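Local coordinates for hypothetical protein Atu1826 (Agrobacterium tumefaciens, PDB 2I3D), which is of unknown function but is probably an alpha/beta hydrolase, with a sequence related to the S15 family of X-Pro dipeptidyl-peptidases, at residues N65-V68 / Y69-Y73; K185-N188 / G189-K193. All blocks are in the same frame, centred on the assembly; numbering follows the deposited sequence.

Contact 1 of 2, residues N65-V68 / Y69-Y73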
loop_
_atom_site.group_PDB
_atom_site.type_symbol
_atom_site.label_atom_id
_atom_site.label_comp_id
_atom_site.label_asym_id
_atom_site.label_seq_id
_atom_site.Cartn_x
_atom_site.Cartn_y
_atom_site.Cartn_z
ATOM N N ASN B 65 -2.512 3.606 2.446
ATOM C CA ASN B 65 -2.484 2.266 1.864
ATOM C C ASN B 65 -3.637 2.136 0.832
ATOM O O ASN B 65 -4.735 2.652 1.043
ATOM C CB ASN B 65 -2.540 1.240 3.031
ATOM C CG ASN B 65 -2.905 -0.179 2.601
ATOM O OD1 ASN B 65 -4.070 -0.500 2.427
ATOM N ND2 ASN B 65 -1.903 -1.060 2.542
ATOM N N GLN B 66 -3.381 1.483 -0.314
ATOM C CA GLN B 66 -4.393 1.486 -1.402
ATOM C C GLN B 66 -5.731 0.884 -0.959
ATOM O O GLN B 66 -6.769 1.387 -1.307
ATOM C CB GLN B 66 -3.892 0.769 -2.664
ATOM C CG GLN B 66 -2.545 1.323 -3.213
ATOM C CD GLN B 66 -2.519 2.882 -3.401
ATOM O OE1 GLN B 66 -3.567 3.550 -3.495
ATOM N NE2 GLN B 66 -1.321 3.435 -3.478
ATOM N N ILE B 67 -5.662 -0.212 -0.223
ATOM C CA ILE B 67 -6.915 -0.869 0.247
ATOM C C ILE B 67 -7.679 0.066 1.202
ATOM O O ILE B 67 -8.894 0.225 1.097
ATOM C CB ILE B 67 -6.610 -2.235 0.899
ATOM C CG1 ILE B 67 -6.128 -3.233 -0.177
ATOM C CG2 ILE B 67 -7.830 -2.776 1.657
ATOM C CD1 ILE B 67 -5.599 -4.523 0.421
ATOM N N VAL B 68 -6.943 0.721 2.110
ATOM C CA VAL B 68 -7.555 1.706 3.008
ATOM C C VAL B 68 -8.222 2.860 2.218
ATOM O O VAL B 68 -9.397 3.234 2.458
ATOM C CB VAL B 68 -6.535 2.230 4.035
ATOM C CG1 VAL B 68 -7.210 3.330 4.867
ATOM C CG2 VAL B 68 -5.990 1.050 4.944
ATOM N N TYR B 69 -7.475 3.422 1.259
ATOM C CA TYR B 69 -8.006 4.471 0.369
ATOM C C TYR B 69 -9.249 4.006 -0.397
ATOM O O TYR B 69 -10.262 4.693 -0.404
ATOM C CB TYR B 69 -6.922 4.971 -0.612
ATOM C CG TYR B 69 -7.539 5.990 -1.520
ATOM C CD1 TYR B 69 -7.783 7.288 -1.057
ATOM C CD2 TYR B 69 -7.994 5.643 -2.786
ATOM C CE1 TYR B 69 -8.403 8.202 -1.850
ATOM C CE2 TYR B 69 -8.631 6.584 -3.599
ATOM C CZ TYR B 69 -8.822 7.855 -3.111
ATOM O OH TYR B 69 -9.451 8.812 -3.863
ATOM N N GLN B 70 -9.158 2.827 -1.031
ATOM C CA GLN B 70 -10.317 2.300 -1.763
ATOM C C GLN B 70 -11.538 2.063 -0.869
ATOM O O GLN B 70 -12.662 2.321 -1.294
ATOM C CB GLN B 70 -9.939 1.020 -2.478
ATOM C CG GLN B 70 -8.944 1.293 -3.630
ATOM C CD GLN B 70 -9.578 2.019 -4.763
ATOM O OE1 GLN B 70 -10.754 1.743 -5.136
ATOM N NE2 GLN B 70 -8.862 3.006 -5.299
ATOM N N LEU B 71 -11.338 1.593 0.364
ATOM C CA LEU B 71 -12.473 1.454 1.260
ATOM C C LEU B 71 -13.077 2.831 1.541
ATOM O O LEU B 71 -14.294 3.004 1.506
ATOM C CB LEU B 71 -12.062 0.788 2.584
ATOM C CG LEU B 71 -11.757 -0.727 2.491
ATOM C CD1 LEU B 71 -10.934 -1.222 3.680
ATOM C CD2 LEU B 71 -13.106 -1.544 2.356
ATOM N N PHE B 72 -12.207 3.796 1.878
ATOM C CA PHE B 72 -12.661 5.168 2.056
ATOM C C PHE B 72 -13.501 5.632 0.847
ATOM O O PHE B 72 -14.631 6.146 1.003
ATOM C CB PHE B 72 -11.441 6.053 2.253
ATOM C CG PHE B 72 -11.757 7.506 2.431
ATOM C CD1 PHE B 72 -11.765 8.075 3.711
ATOM C CD2 PHE B 72 -11.980 8.331 1.314
ATOM C CE1 PHE B 72 -12.007 9.455 3.885
ATOM C CE2 PHE B 72 -12.219 9.703 1.463
ATOM C CZ PHE B 72 -12.241 10.275 2.759
ATOM N N TYR B 73 -12.956 5.455 -0.360
ATOM C CA TYR B 73 -13.640 5.914 -1.563
ATOM C C TYR B 73 -14.997 5.206 -1.784
ATOM O O TYR B 73 -15.964 5.848 -2.192
ATOM C CB TYR B 73 -12.725 5.695 -2.761
ATOM C CG TYR B 73 -13.208 6.322 -4.037
ATOM C CD1 TYR B 73 -13.244 7.712 -4.194
ATOM C CD2 TYR B 73 -13.613 5.524 -5.091
ATOM C CE1 TYR B 73 -13.694 8.287 -5.396
ATOM C CE2 TYR B 73 -14.067 6.083 -6.285
ATOM C CZ TYR B 73 -14.108 7.450 -6.417
ATOM O OH TYR B 73 -14.547 7.936 -7.631
#
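The N-terminal turns of helix 66-77 are laid down here, starting from the N-cap Asn65, whose backbone O takes the amide N of Tyr69 at 2.9 Å in a nearly straight bond (175°). The Asn65 side chain reaches forward over the first turn to cap it: CG stands anti to the backbone N (chi1 164°), which brings OD1 3.1 Å from Val68 N, and that N-H meets a lone pair in the carbonyl plane. Gln70, Leu71 and Phe72 continue the i to i+4 bonding, with Gln70 N on Gln66 O at 2.8 Å. This helix is the crossover of the beta-alpha-beta unit between strands 49-53 and 81-85. On its inward side Ile67 and Leu71 lie side by side and point the same way, with Ile67 CG2 4.0 Å from Leu71 CD1; helix 218-233 packs on both, and Ile52 lies against Leu71. Leu71 CG also comes to 3.3 Å from Ile67 O. Gln70 is bent at chi2, with CG tucked 3.2 Å from Gln66 O and NE2 in plane at the edge of the Tyr69 ring. Gln66 NE2 donates to Phe213 O and Gln66 OE1 accepts from Asn215 ND2, both of the second subunit.

Contact 2 of 2, residues K185-N188 / G189-K193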
loop_
_atom_site.group_PDB
_atom_site.type_symbol
_atom_site.label_atom_id
_atom_site.label_comp_id
_atom_site.label_asym_id
_atom_site.label_seq_id
_atom_site.Cartn_x
_atom_site.Cartn_y
_atom_site.Cartn_z
ATOM N N LYS B 185 -7.357 -21.368 7.862
ATOM C CA LYS B 185 -7.879 -22.130 8.985
ATOM C C LYS B 185 -8.194 -21.217 10.174
ATOM O O LYS B 185 -9.184 -21.425 10.873
ATOM C CB LYS B 185 -6.903 -23.231 9.391
ATOM C CG LYS B 185 -7.281 -24.013 10.658
ATOM C CD LYS B 185 -6.432 -25.360 10.785
ATOM C CE LYS B 185 -5.025 -25.096 11.273
ATOM N NZ LYS B 185 -4.319 -26.422 11.467
ATOM N N ASP B 186 -7.326 -20.230 10.418
ATOM C CA ASP B 186 -7.524 -19.363 11.565
ATOM C C ASP B 186 -8.708 -18.431 11.317
ATOM O O ASP B 186 -9.550 -18.219 12.218
ATOM C CB ASP B 186 -6.267 -18.557 11.824
ATOM C CG ASP B 186 -5.102 -19.453 12.069
ATOM O OD1 ASP B 186 -4.915 -19.851 13.229
ATOM O OD2 ASP B 186 -4.424 -19.832 11.100
ATOM N N VAL B 187 -8.779 -17.853 10.113
ATOM C CA VAL B 187 -9.954 -17.001 9.827
ATOM C C VAL B 187 -11.256 -17.806 9.892
ATOM O O VAL B 187 -12.263 -17.305 10.392
ATOM C CB VAL B 187 -9.820 -16.213 8.503
ATOM C CG1 VAL B 187 -11.055 -15.269 8.352
ATOM C CG2 VAL B 187 -8.540 -15.390 8.566
ATOM N N ASN B 188 -11.238 -19.034 9.403
ATOM C CA ASN B 188 -12.453 -19.855 9.387
ATOM C C ASN B 188 -12.943 -20.149 10.793
ATOM O O ASN B 188 -14.150 -20.119 11.070
ATOM C CB ASN B 188 -12.200 -21.192 8.685
ATOM C CG ASN B 188 -12.111 -21.051 7.186
ATOM O OD1 ASN B 188 -12.497 -20.006 6.634
ATOM N ND2 ASN B 188 -11.579 -22.085 6.511
ATOM N N GLY B 189 -11.992 -20.348 11.698
ATOM C CA GLY B 189 -12.337 -20.647 13.098
ATOM C C GLY B 189 -13.017 -19.461 13.763
ATOM O O GLY B 189 -13.986 -19.631 14.522
ATOM N N LEU B 190 -12.522 -18.239 13.493
ATOM C CA LEU B 190 -13.178 -17.044 14.041
ATOM C C LEU B 190 -14.605 -16.914 13.430
ATOM O O LEU B 190 -15.589 -16.684 14.139
ATOM C CB LEU B 190 -12.394 -15.782 13.667
ATOM C CG LEU B 190 -13.107 -14.425 13.831
ATOM C CD1 LEU B 190 -13.494 -14.172 15.278
ATOM C CD2 LEU B 190 -12.258 -13.239 13.252
ATOM N N VAL B 191 -14.702 -17.087 12.108
ATOM C CA VAL B 191 -15.999 -16.972 11.445
ATOM C C VAL B 191 -16.977 -18.023 11.987
ATOM O O VAL B 191 -18.112 -17.690 12.289
ATOM C CB VAL B 191 -15.867 -17.076 9.957
ATOM C CG1 VAL B 191 -17.248 -17.087 9.276
ATOM C CG2 VAL B 191 -15.059 -15.870 9.449
ATOM N N GLU B 192 -16.525 -19.276 12.131
ATOM C CA GLU B 192 -17.401 -20.333 12.677
ATOM C C GLU B 192 -17.910 -19.965 14.074
ATOM O O GLU B 192 -19.102 -20.204 14.395
ATOM C CB GLU B 192 -16.690 -21.685 12.710
ATOM C CG GLU B 192 -16.533 -22.326 11.347
ATOM C CD GLU B 192 -17.858 -22.787 10.745
ATOM O OE1 GLU B 192 -18.563 -23.626 11.348
ATOM O OE2 GLU B 192 -18.198 -22.290 9.674
ATOM N N LYS B 193 -17.041 -19.397 14.915
ATOM C CA LYS B 193 -17.467 -18.935 16.246
ATOM C C LYS B 193 -18.562 -17.862 16.131
ATOM O O LYS B 193 -19.607 -17.952 16.758
ATOM C CB LYS B 193 -16.240 -18.437 17.049
ATOM C CG LYS B 193 -16.518 -17.641 18.304
ATOM C CD LYS B 193 -17.137 -18.537 19.336
ATOM C CE LYS B 193 -17.435 -17.747 20.599
ATOM N NZ LYS B 193 -18.265 -18.535 21.561
HETATM O O HOH W 1 -16.345 -20.802 8.593
#
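Val187 and Val191 cross obliquely, meeting through one methyl of each: Val187 CG1 lies 4.2 Å from Val191 CG2. Their first torsions nearly agree, yet opposite branches touch. Val187 sends forward the methyl anti to its backbone N (chi1 -176°), whereas Val191 answers with CG2, which sits beside its own N and therefore also leans over Val187 O at 3.3 Å. That carbonyl accepts the amide N of Val191 at 3.0 Å. Both side chains face the sheet, where Ile173 and His204 receive them. Leu190 is turned to another flank, against Pro156 and Phe161.

On the outer side, Glu192 folds back at chi2, and its CG packs 3.3 Å from Asn188 O. The same oxygen takes Glu192 N at 2.7 Å, nearly in line with its C=O bond. A water donates to Glu192 OE2 at 2.6 Å and only weakly to Asn188 O, a loose bridge in the conformer modelled here. Gly189 N bonds Lys185 O with an angle of 146°, against 168° for Val191 N on Val187 O. With its valines against the sheet and Lys185 and Glu192 exposed, this is the amphipathic crossover helix of a beta-alpha-beta unit, joining strands 171-176 and 202-207.

In the fold
Contacts 1 and 2 lie on separate helices, 66-77 and 184-195, packed on one mixed beta sheet, their centres 25 Å apart and their nearest atoms about 14 Å apart. Each helix supplies the crossover of its own beta-alpha-beta unit, and strands 124-129 and 146-152 lie between the two units in the sheet. Ser130, His212 and Asp179 are arranged as a probable Ser-His-Asp triad, consistent with an alpha/beta hydrolase, with Ser130 on what looks like a nucleophile elbow. Leu71 of contact 1 lies near that elbow and Val187 of contact 2 near the putative triad, neither touching it. Contact 1 also meets the second subunit, whereas no other chain of the assembly touches 185-193.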